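Side-chain contacts in putative glycosidase ph117-related (Bacteroides thetaiotaomicron, PDB 5A7V), which probably acts on beta-mannosidic linkages as a member of glycoside hydrolase family GH130, and binds mannose in its pocket: residues Gly214-Lys219 against Pro276-Pro281; Thr82-Lys87 against Leu109-Ser114; Asp116-Lys121 against Val370-Tyr375. All blocks are in the same frame, centred on the assembly; numbering follows the deposited sequence.

Contact 1: Gly214-Lys219 against Pro276-Pro281; sequences GKQVIK and PAIYTP
K219 sends CG trans to its backbone N (chi1 -176°); the straight run that follows takes CD and CE over the ring of Y279, and the turn at chi4 (64°) sets the direction of NZ. Y279 also carries its ring trans to its own N, toward the lysine, and one face of it meets the K219 chain. K219 CD lies near the ring root, 3.6 Å from Y279 CG. K219 CE then sits almost over the middle, 3.5 Å from the centroid of the Y279 ring, a CH-pi contact. The ammonium is farther up: K219 NZ is 4.4 Å from the centroid of the Y279 ring and 9° off its normal, a cation-pi contact in which methylene and charge share one face. That charge has a second partner, a salt bridge to E210, which probably fixes where the lysine ends.

The other pair is looser. Q216 is extended and meets I278 crosswise, its amide nitrogen coming up to the isoleucine flank, with Q216 NE2 3.7 Å from I278 CG1. No direct hydrogen bond joins the two segments. Instead a water accepts from Q216 NE2 at 3.2 Å and donates to P276 O at 2.7 Å, while Q216 NE2 is also hydrogen-bonded to T209 OG1; NE2 is therefore held by two polar partners even as it rests against the isoleucine.

Both segments lie on strands of one mixed sheet, and both strands pair with strand 205-212: 215-218 antiparallel, 270-280 parallel. T209 and E210 of that strand reach both sides, and W359 of strand 358-365 packs on Q216 and I278.

Contact 2: Thr82-Lys87 against Leu109-Ser114; sequences TLHDGK and LGYATS
H84 and K87 close a type I' beta turn, the tight two-residue hairpin that joins strand 75-84 to strand 87-95, and it is the side chains of these two ends that approach strand 107-114. D85 and G86 form the tip, both with positive phi. The hairpin is tied by a reciprocal pair of backbone bonds, H84 N to K87 O at 2.9 Å and K87 N to H84 O at 3.0 Å.

Across the contact there is no hydrogen bond, just packing. K87 lays the start of its side chain against the last carbonyl of the facing segment, with K87 CB 3.5 Å from S114 O. K87 CG follows at a looser 4.1 Å from S114 O, and from there the chain runs on extended. H84 meets Y111 obliquely and at longer range: H84 CD2 is 4.4 Å from Y111 OH. D85 CG lies 3.5 Å above the plane of the H84 ring, toward its rim, and H84 ND1 is hydrogen-bonded to Y157 OH, so the imidazole is held from outside the hairpin. A sulfate, probably from the crystallisation liquor, lies about 5 Å from the H84 side chain.

In the four-stranded antiparallel sheet, strand 87-95 runs between 75-84 and 107-114, and V89 on it touches H84, Y111 and T113. Y157 on strand 157-164 belongs to the next sheet.

Contact 3: Asp116-Lys121 against Val370-Tyr375; sequences DGIHFK and VGMAIY
D116 OD1 takes two backbone N-H groups in the loop that presses G117 and I118 against M372. I118 N comes to D116 OD1 at 2.8 Å from above the carboxylate plane, 52° out of it, which makes an Asx turn. H119 N reaches D116 OD1 at 2.8 Å on the syn lone pair, nearly straight at 171°, completing an Asx motif. The other carboxylate oxygen is used too: H119 ND1 donates to the syn lone pair of D116 OD2 at 2.8 Å, with the acceptor in the imidazole plane. Three bonds thus hold the carboxylate, and the one from ND1 also fixes the turn of the H119 ring; I118 CG2 lies 3.8 Å above one face of the H119 ring, toward its rim.

The strand side answers with M372. Its CG stands between backbone N and carbonyl carbon (chi1 68°), and the chain bends again at the next two bonds, so the thioether curls back under the loop instead of stretching out. M372 CG lies 3.7 Å from G117 O, and M372 CE 3.8 Å from G117 O, so the folded methionine lies along that carbonyl oxygen. Alongside, I118 CG1 packs on M372 SD at 4.0 Å, an apolar touch between crossing side chains. G117 O is hydrogen-bonded to Y362 OH, so it has a polar partner although methionine carbons press on it.

The loop connects strand 107-114 to 121-122. Strand 369-375 is an outer strand of a three-stranded antiparallel sheet, where Y360 and Y362 of strand 358-365 pack on M372 and F120 of the loop also rests on Y362, joining one sheet to the other.

Contacts 2 and 3 are neighbours, with centres 11 Å apart, and segment 116-121 of contact 3 adjoins the sheet of contact 2: T113 O meets K121 N at 2.9 Å and S114 OG meets H119 O at 2.7 Å, both probable hydrogen bonds, while F120 packs on A112 and S114. Contact 1 stands farther off, about 19 Å from contact 2 and 20 Å from contact 3 between centres; it touches contact 2 where K215 CD lies 3.8 Å from L83 CD2. GH130 enzymes are five-bladed beta-propellers, and these contacts draw on several blades. The mannose pocket takes N78, R93 and F348 from the two sheets that contact 3 bridges, one of which holds contact 2.

Contact 1: Gly214-Lys219 against Pro276-Pro281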
loop_
_atom_site.group_PDB
_atom_site.type_symbol
_atom_site.label_atom_id
_atom_site.label_comp_id
_atom_site.label_asym_id
_atom_site.label_seq_id
_atom_site.Cartn_x
_atom_site.Cartn_y
_atom_site.Cartn_z
ATOM N N GLY A 214 17.321 -14.085 -4.285
ATOM C CA GLY A 214 17.333 -12.706 -4.719
ATOM C C GLY A 214 16.061 -12.126 -5.267
ATOM O O GLY A 214 16.053 -10.971 -5.682
ATOM N N LYS A 215 14.980 -12.892 -5.250
ATOM C CA LYS A 215 13.700 -12.483 -5.771
ATOM C C LYS A 215 12.617 -12.594 -4.714
ATOM O O LYS A 215 12.465 -13.613 -4.049
ATOM C CB LYS A 215 13.284 -13.401 -6.933
ATOM C CG LYS A 215 14.246 -13.463 -8.094
ATOM C CD LYS A 215 14.168 -12.239 -8.928
ATOM C CE LYS A 215 15.045 -12.303 -10.183
ATOM N NZ LYS A 215 14.707 -13.334 -11.216
ATOM N N GLN A 216 11.840 -11.531 -4.569
ATOM C CA GLN A 216 10.726 -11.500 -3.625
ATOM C C GLN A 216 9.499 -12.228 -4.174
ATOM O O GLN A 216 8.942 -11.830 -5.218
ATOM C CB GLN A 216 10.372 -10.031 -3.306
ATOM C CG GLN A 216 9.351 -9.854 -2.205
ATOM C CD GLN A 216 9.125 -8.402 -1.830
ATOM O OE1 GLN A 216 9.500 -7.492 -2.570
ATOM N NE2 GLN A 216 8.504 -8.210 -0.671
ATOM N N VAL A 217 9.114 -13.298 -3.481
ATOM C CA VAL A 217 8.021 -14.170 -3.942
ATOM C C VAL A 217 7.071 -14.443 -2.764
ATOM O O VAL A 217 7.459 -14.392 -1.577
ATOM C CB VAL A 217 8.524 -15.525 -4.523
ATOM C CG1 VAL A 217 9.298 -15.262 -5.802
ATOM C CG2 VAL A 217 9.360 -16.320 -3.516
ATOM N N ILE A 218 5.818 -14.740 -3.111
ATOM C CA ILE A 218 4.796 -15.105 -2.128
ATOM C C ILE A 218 5.268 -16.306 -1.311
ATOM O O ILE A 218 5.824 -17.267 -1.907
ATOM C CB ILE A 218 3.436 -15.282 -2.809
ATOM C CG1 ILE A 218 2.937 -13.909 -3.294
ATOM C CG2 ILE A 218 2.433 -15.982 -1.920
ATOM C CD1 ILE A 218 1.721 -13.967 -4.195
ATOM N N LYS A 219 5.021 -16.319 -0.004
ATOM C CA LYS A 219 5.498 -17.340 0.926
ATOM C C LYS A 219 4.356 -18.012 1.631
ATOM O O LYS A 219 3.527 -17.359 2.249
ATOM C CB LYS A 219 6.436 -16.710 1.969
ATOM C CG LYS A 219 7.038 -17.811 2.908
ATOM C CD LYS A 219 7.911 -17.314 4.003
ATOM C CE LYS A 219 8.404 -18.469 4.857
ATOM N NZ LYS A 219 9.285 -19.504 4.233
ATOM N N PRO A 276 3.264 -5.474 0.614
ATOM C CA PRO A 276 3.342 -6.893 1.048
ATOM C C PRO A 276 4.282 -7.084 2.266
ATOM O O PRO A 276 5.306 -6.381 2.388
ATOM C CB PRO A 276 3.851 -7.576 -0.220
ATOM C CG PRO A 276 3.304 -6.733 -1.334
ATOM C CD PRO A 276 3.425 -5.319 -0.834
ATOM N N ALA A 277 3.885 -7.976 3.170
ATOM C CA ALA A 277 4.689 -8.272 4.347
ATOM C C ALA A 277 5.915 -9.103 3.972
ATOM O O ALA A 277 5.886 -9.818 2.956
ATOM C CB ALA A 277 3.874 -8.951 5.369
ATOM N N ILE A 278 6.995 -9.046 4.755
ATOM C CA ILE A 278 8.271 -9.654 4.425
ATOM C C ILE A 278 8.775 -10.546 5.541
ATOM O O ILE A 278 8.978 -10.105 6.671
ATOM C CB ILE A 278 9.351 -8.611 4.079
ATOM C CG1 ILE A 278 8.865 -7.657 2.996
ATOM C CG2 ILE A 278 10.650 -9.295 3.667
ATOM C CD1 ILE A 278 9.726 -6.407 2.839
ATOM N N TYR A 279 9.020 -11.820 5.196
ATOM C CA TYR A 279 9.566 -12.806 6.105
ATOM C C TYR A 279 11.097 -12.612 6.206
ATOM O O TYR A 279 11.768 -12.656 5.187
ATOM C CB TYR A 279 9.233 -14.192 5.556
ATOM C CG TYR A 279 9.585 -15.356 6.462
ATOM C CD1 TYR A 279 10.868 -15.896 6.463
ATOM C CD2 TYR A 279 8.643 -15.896 7.316
ATOM C CE1 TYR A 279 11.185 -16.976 7.287
ATOM C CE2 TYR A 279 8.935 -16.988 8.133
ATOM C CZ TYR A 279 10.205 -17.508 8.128
ATOM O OH TYR A 279 10.513 -18.578 8.939
ATOM N N THR A 280 11.626 -12.388 7.415
ATOM C CA THR A 280 13.034 -12.082 7.661
ATOM C C THR A 280 13.547 -13.026 8.766
ATOM O O THR A 280 12.729 -13.669 9.457
ATOM C CB THR A 280 13.239 -10.613 8.150
ATOM O OG1 THR A 280 12.939 -10.525 9.556
ATOM C CG2 THR A 280 12.464 -9.634 7.326
ATOM N N PRO A 281 14.880 -13.047 9.006
ATOM C CA PRO A 281 15.391 -13.915 10.078
ATOM C C PRO A 281 14.986 -13.515 11.491
ATOM O O PRO A 281 15.193 -14.309 12.405
ATOM C CB PRO A 281 16.915 -13.843 9.930
ATOM C CG PRO A 281 17.204 -12.852 8.898
ATOM C CD PRO A 281 15.952 -12.521 8.155
HETATM O O HOH W 1 7.064 -5.536 0.451
#

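Contact 2: Thr82-Lys87 against Leu109-Ser114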
loop_
_atom_site.group_PDB
_atom_site.type_symbol
_atom_site.label_atom_id
_atom_site.label_comp_id
_atom_site.label_asym_id
_atom_site.label_seq_id
_atom_site.Cartn_x
_atom_site.Cartn_y
_atom_site.Cartn_z
ATOM N N THR A 82 6.276 -3.755 -8.478
ATOM C CA THR A 82 6.797 -5.126 -8.608
ATOM C C THR A 82 7.985 -5.153 -9.556
ATOM O O THR A 82 8.349 -4.147 -10.149
ATOM C CB THR A 82 5.651 -6.115 -8.953
ATOM O OG1 THR A 82 6.029 -7.487 -8.711
ATOM C CG2 THR A 82 5.178 -5.955 -10.375
ATOM N N LEU A 83 8.521 -6.363 -9.747
ATOM C CA LEU A 83 9.592 -6.662 -10.692
ATOM C C LEU A 83 9.003 -7.459 -11.845
ATOM O O LEU A 83 8.303 -8.457 -11.614
ATOM C CB LEU A 83 10.663 -7.474 -9.981
ATOM C CG LEU A 83 11.846 -7.953 -10.782
ATOM C CD1 LEU A 83 12.695 -6.783 -11.220
ATOM C CD2 LEU A 83 12.647 -8.986 -10.011
ATOM N N HIS A 84 9.324 -7.036 -13.068
ATOM C CA HIS A 84 8.915 -7.801 -14.264
ATOM C C HIS A 84 9.926 -7.595 -15.367
ATOM O O HIS A 84 10.287 -6.474 -15.709
ATOM C CB HIS A 84 7.528 -7.325 -14.744
ATOM C CG HIS A 84 6.995 -8.081 -15.927
ATOM N ND1 HIS A 84 6.728 -9.431 -15.903
ATOM C CD2 HIS A 84 6.651 -7.649 -17.160
ATOM C CE1 HIS A 84 6.285 -9.809 -17.097
ATOM N NE2 HIS A 84 6.209 -8.744 -17.877
ATOM N N ASP A 85 10.388 -8.718 -15.909
ATOM C CA ASP A 85 11.309 -8.705 -17.061
ATOM C C ASP A 85 12.521 -7.749 -16.788
ATOM O O ASP A 85 12.959 -6.983 -17.651
ATOM C CB ASP A 85 10.511 -8.296 -18.309
ATOM C CG ASP A 85 9.563 -9.414 -18.817
ATOM O OD1 ASP A 85 9.539 -10.535 -18.248
ATOM O OD2 ASP A 85 8.826 -9.160 -19.804
ATOM N N GLY A 86 13.038 -7.796 -15.558
ATOM C CA GLY A 86 14.275 -7.087 -15.257
ATOM C C GLY A 86 14.080 -5.591 -14.954
ATOM O O GLY A 86 15.095 -4.881 -14.847
ATOM N N LYS A 87 12.833 -5.129 -14.875
ATOM C CA LYS A 87 12.534 -3.728 -14.596
ATOM C C LYS A 87 11.592 -3.594 -13.421
ATOM O O LYS A 87 10.822 -4.510 -13.100
ATOM C CB LYS A 87 11.910 -3.083 -15.831
ATOM C CG LYS A 87 12.844 -3.101 -17.062
ATOM C CD LYS A 87 12.449 -2.101 -18.112
ATOM C CE LYS A 87 13.320 -2.175 -19.365
ATOM N NZ LYS A 87 12.766 -1.200 -20.345
ATOM N N LEU A 109 -6.019 2.207 -12.876
ATOM C CA LEU A 109 -4.602 2.016 -12.648
ATOM C C LEU A 109 -3.761 2.269 -13.888
ATOM O O LEU A 109 -3.966 1.631 -14.939
ATOM C CB LEU A 109 -4.325 0.612 -12.114
ATOM C CG LEU A 109 -5.135 0.216 -10.881
ATOM C CD1 LEU A 109 -4.636 -1.160 -10.382
ATOM C CD2 LEU A 109 -5.142 1.256 -9.760
ATOM N N GLY A 110 -2.798 3.167 -13.768
ATOM C CA GLY A 110 -1.791 3.410 -14.782
ATOM C C GLY A 110 -0.652 2.402 -14.672
ATOM O O GLY A 110 -0.506 1.749 -13.641
ATOM N N TYR A 111 0.155 2.326 -15.729
ATOM C CA TYR A 111 1.266 1.368 -15.836
ATOM C C TYR A 111 2.534 2.123 -16.233
ATOM O O TYR A 111 2.529 2.891 -17.218
ATOM C CB TYR A 111 0.882 0.326 -16.895
ATOM C CG TYR A 111 1.906 -0.731 -17.173
ATOM C CD1 TYR A 111 3.016 -0.507 -17.986
ATOM C CD2 TYR A 111 1.746 -2.004 -16.635
ATOM C CE1 TYR A 111 3.919 -1.550 -18.226
ATOM C CE2 TYR A 111 2.639 -3.019 -16.888
ATOM C CZ TYR A 111 3.730 -2.787 -17.654
ATOM O OH TYR A 111 4.621 -3.806 -17.879
ATOM N N ALA A 112 3.611 1.912 -15.510
ATOM C CA ALA A 112 4.873 2.590 -15.803
ATOM C C ALA A 112 6.047 1.644 -15.505
ATOM O O ALA A 112 6.002 0.888 -14.544
ATOM C CB ALA A 112 4.957 3.851 -14.937
ATOM N N THR A 113 7.104 1.756 -16.303
ATOM C CA THR A 113 8.267 0.907 -16.153
ATOM C C THR A 113 9.531 1.736 -16.013
ATOM O O THR A 113 9.651 2.834 -16.589
ATOM C CB THR A 113 8.427 -0.074 -17.340
ATOM O OG1 THR A 113 8.822 0.630 -18.515
ATOM C CG2 THR A 113 7.137 -0.755 -17.628
ATOM N N SER A 114 10.497 1.201 -15.280
ATOM C CA SER A 114 11.764 1.927 -15.035
ATOM C C SER A 114 12.936 0.949 -14.834
ATOM O O SER A 114 12.742 -0.117 -14.220
ATOM C CB SER A 114 11.622 2.794 -13.791
ATOM O OG SER A 114 12.808 3.459 -13.517
#

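Contact 3: Asp116-Lys121 against Val370-Tyr375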
loop_
_atom_site.group_PDB
_atom_site.type_symbol
_atom_site.label_atom_id
_atom_site.label_comp_id
_atom_site.label_asym_id
_atom_site.label_seq_id
_atom_site.Cartn_x
_atom_site.Cartn_y
_atom_site.Cartn_z
ATOM N N ASP A 116 15.803 2.314 -13.424
ATOM C CA ASP A 116 16.508 2.899 -12.256
ATOM C C ASP A 116 15.589 3.212 -11.071
ATOM O O ASP A 116 16.073 3.715 -10.021
ATOM C CB ASP A 116 17.310 4.137 -12.663
ATOM C CG ASP A 116 16.438 5.349 -13.040
ATOM O OD1 ASP A 116 15.193 5.287 -13.058
ATOM O OD2 ASP A 116 17.068 6.389 -13.377
ATOM N N GLY A 117 14.290 2.890 -11.202
ATOM C CA GLY A 117 13.327 3.166 -10.135
ATOM C C GLY A 117 12.881 4.612 -9.972
ATOM O O GLY A 117 12.032 4.885 -9.121
ATOM N N ILE A 118 13.447 5.498 -10.827
ATOM C CA ILE A 118 13.223 6.948 -10.660
ATOM C C ILE A 118 12.580 7.539 -11.921
ATOM O O ILE A 118 11.558 8.259 -11.832
ATOM C CB ILE A 118 14.585 7.628 -10.438
ATOM C CG1 ILE A 118 15.106 7.247 -9.037
ATOM C CG2 ILE A 118 14.355 9.153 -10.390
ATOM C CD1 ILE A 118 16.620 7.389 -8.852
ATOM N N HIS A 119 13.141 7.209 -13.086
ATOM C CA HIS A 119 12.644 7.689 -14.378
ATOM C C HIS A 119 11.779 6.627 -15.002
ATOM O O HIS A 119 12.217 5.483 -15.189
ATOM C CB HIS A 119 13.820 8.041 -15.290
ATOM C CG HIS A 119 14.704 9.093 -14.702
ATOM N ND1 HIS A 119 15.815 8.796 -13.946
ATOM C CD2 HIS A 119 14.606 10.447 -14.719
ATOM C CE1 HIS A 119 16.373 9.922 -13.532
ATOM N NE2 HIS A 119 15.663 10.938 -13.990
ATOM N N PHE A 120 10.553 6.984 -15.300
ATOM C CA PHE A 120 9.556 6.025 -15.775
ATOM C C PHE A 120 9.077 6.292 -17.193
ATOM O O PHE A 120 8.951 7.450 -17.598
ATOM C CB PHE A 120 8.328 6.004 -14.843
ATOM C CG PHE A 120 8.555 5.284 -13.545
ATOM C CD1 PHE A 120 9.156 5.911 -12.488
ATOM C CD2 PHE A 120 8.213 3.961 -13.426
ATOM C CE1 PHE A 120 9.440 5.243 -11.312
ATOM C CE2 PHE A 120 8.449 3.268 -12.241
ATOM C CZ PHE A 120 9.090 3.903 -11.193
ATOM N N LYS A 121 8.747 5.206 -17.900
ATOM C CA LYS A 121 8.039 5.274 -19.185
ATOM C C LYS A 121 6.615 4.848 -18.894
ATOM O O LYS A 121 6.388 3.708 -18.489
ATOM C CB LYS A 121 8.655 4.317 -20.208
ATOM C CG LYS A 121 7.930 4.272 -21.557
ATOM C CD LYS A 121 8.799 3.721 -22.707
ATOM C CE LYS A 121 9.428 2.360 -22.399
ATOM N NZ LYS A 121 8.440 1.284 -22.072
ATOM N N VAL A 370 2.906 10.422 -6.778
ATOM C CA VAL A 370 3.669 9.228 -6.375
ATOM C C VAL A 370 5.105 9.626 -6.057
ATOM O O VAL A 370 5.765 10.306 -6.877
ATOM C CB VAL A 370 3.701 8.140 -7.484
ATOM C CG1 VAL A 370 4.571 6.940 -7.066
ATOM C CG2 VAL A 370 2.278 7.676 -7.804
ATOM N N GLY A 371 5.600 9.168 -4.908
ATOM C CA GLY A 371 6.981 9.369 -4.520
ATOM C C GLY A 371 7.691 8.039 -4.374
ATOM O O GLY A 371 7.054 6.971 -4.244
ATOM N N MET A 372 9.019 8.120 -4.338
ATOM C CA MET A 372 9.846 6.960 -4.070
ATOM C C MET A 372 10.987 7.291 -3.115
ATOM O O MET A 372 11.394 8.475 -2.977
ATOM C CB MET A 372 10.280 6.309 -5.373
ATOM C CG MET A 372 11.204 7.082 -6.203
ATOM S SD MET A 372 12.930 7.046 -5.705
ATOM C CE MET A 372 13.278 5.365 -5.517
ATOM N N ALA A 373 11.533 6.251 -2.494
ATOM C CA ALA A 373 12.735 6.394 -1.651
ATOM C C ALA A 373 13.468 5.033 -1.610
ATOM O O ALA A 373 12.835 3.987 -1.891
ATOM C CB ALA A 373 12.346 6.859 -0.241
ATOM N N ILE A 374 14.759 5.047 -1.306
ATOM C CA ILE A 374 15.608 3.839 -1.396
ATOM C C ILE A 374 16.247 3.545 -0.045
ATOM O O ILE A 374 16.905 4.421 0.546
ATOM C CB ILE A 374 16.713 3.981 -2.463
ATOM C CG1 ILE A 374 16.146 4.366 -3.822
ATOM C CG2 ILE A 374 17.529 2.672 -2.550
ATOM C CD1 ILE A 374 17.196 4.693 -4.871
ATOM N N TYR A 375 16.102 2.303 0.427
ATOM C CA TYR A 375 16.858 1.761 1.554
ATOM C C TYR A 375 17.946 0.873 0.959
ATOM O O TYR A 375 17.646 -0.157 0.310
ATOM C CB TYR A 375 15.953 0.973 2.501
ATOM C CG TYR A 375 16.653 0.031 3.447
ATOM C CD1 TYR A 375 17.755 0.431 4.191
ATOM C CD2 TYR A 375 16.197 -1.294 3.592
ATOM C CE1 TYR A 375 18.376 -0.456 5.063
ATOM C CE2 TYR A 375 16.817 -2.161 4.456
ATOM C CZ TYR A 375 17.908 -1.785 5.169
ATOM O OH TYR A 375 18.466 -2.668 6.036
#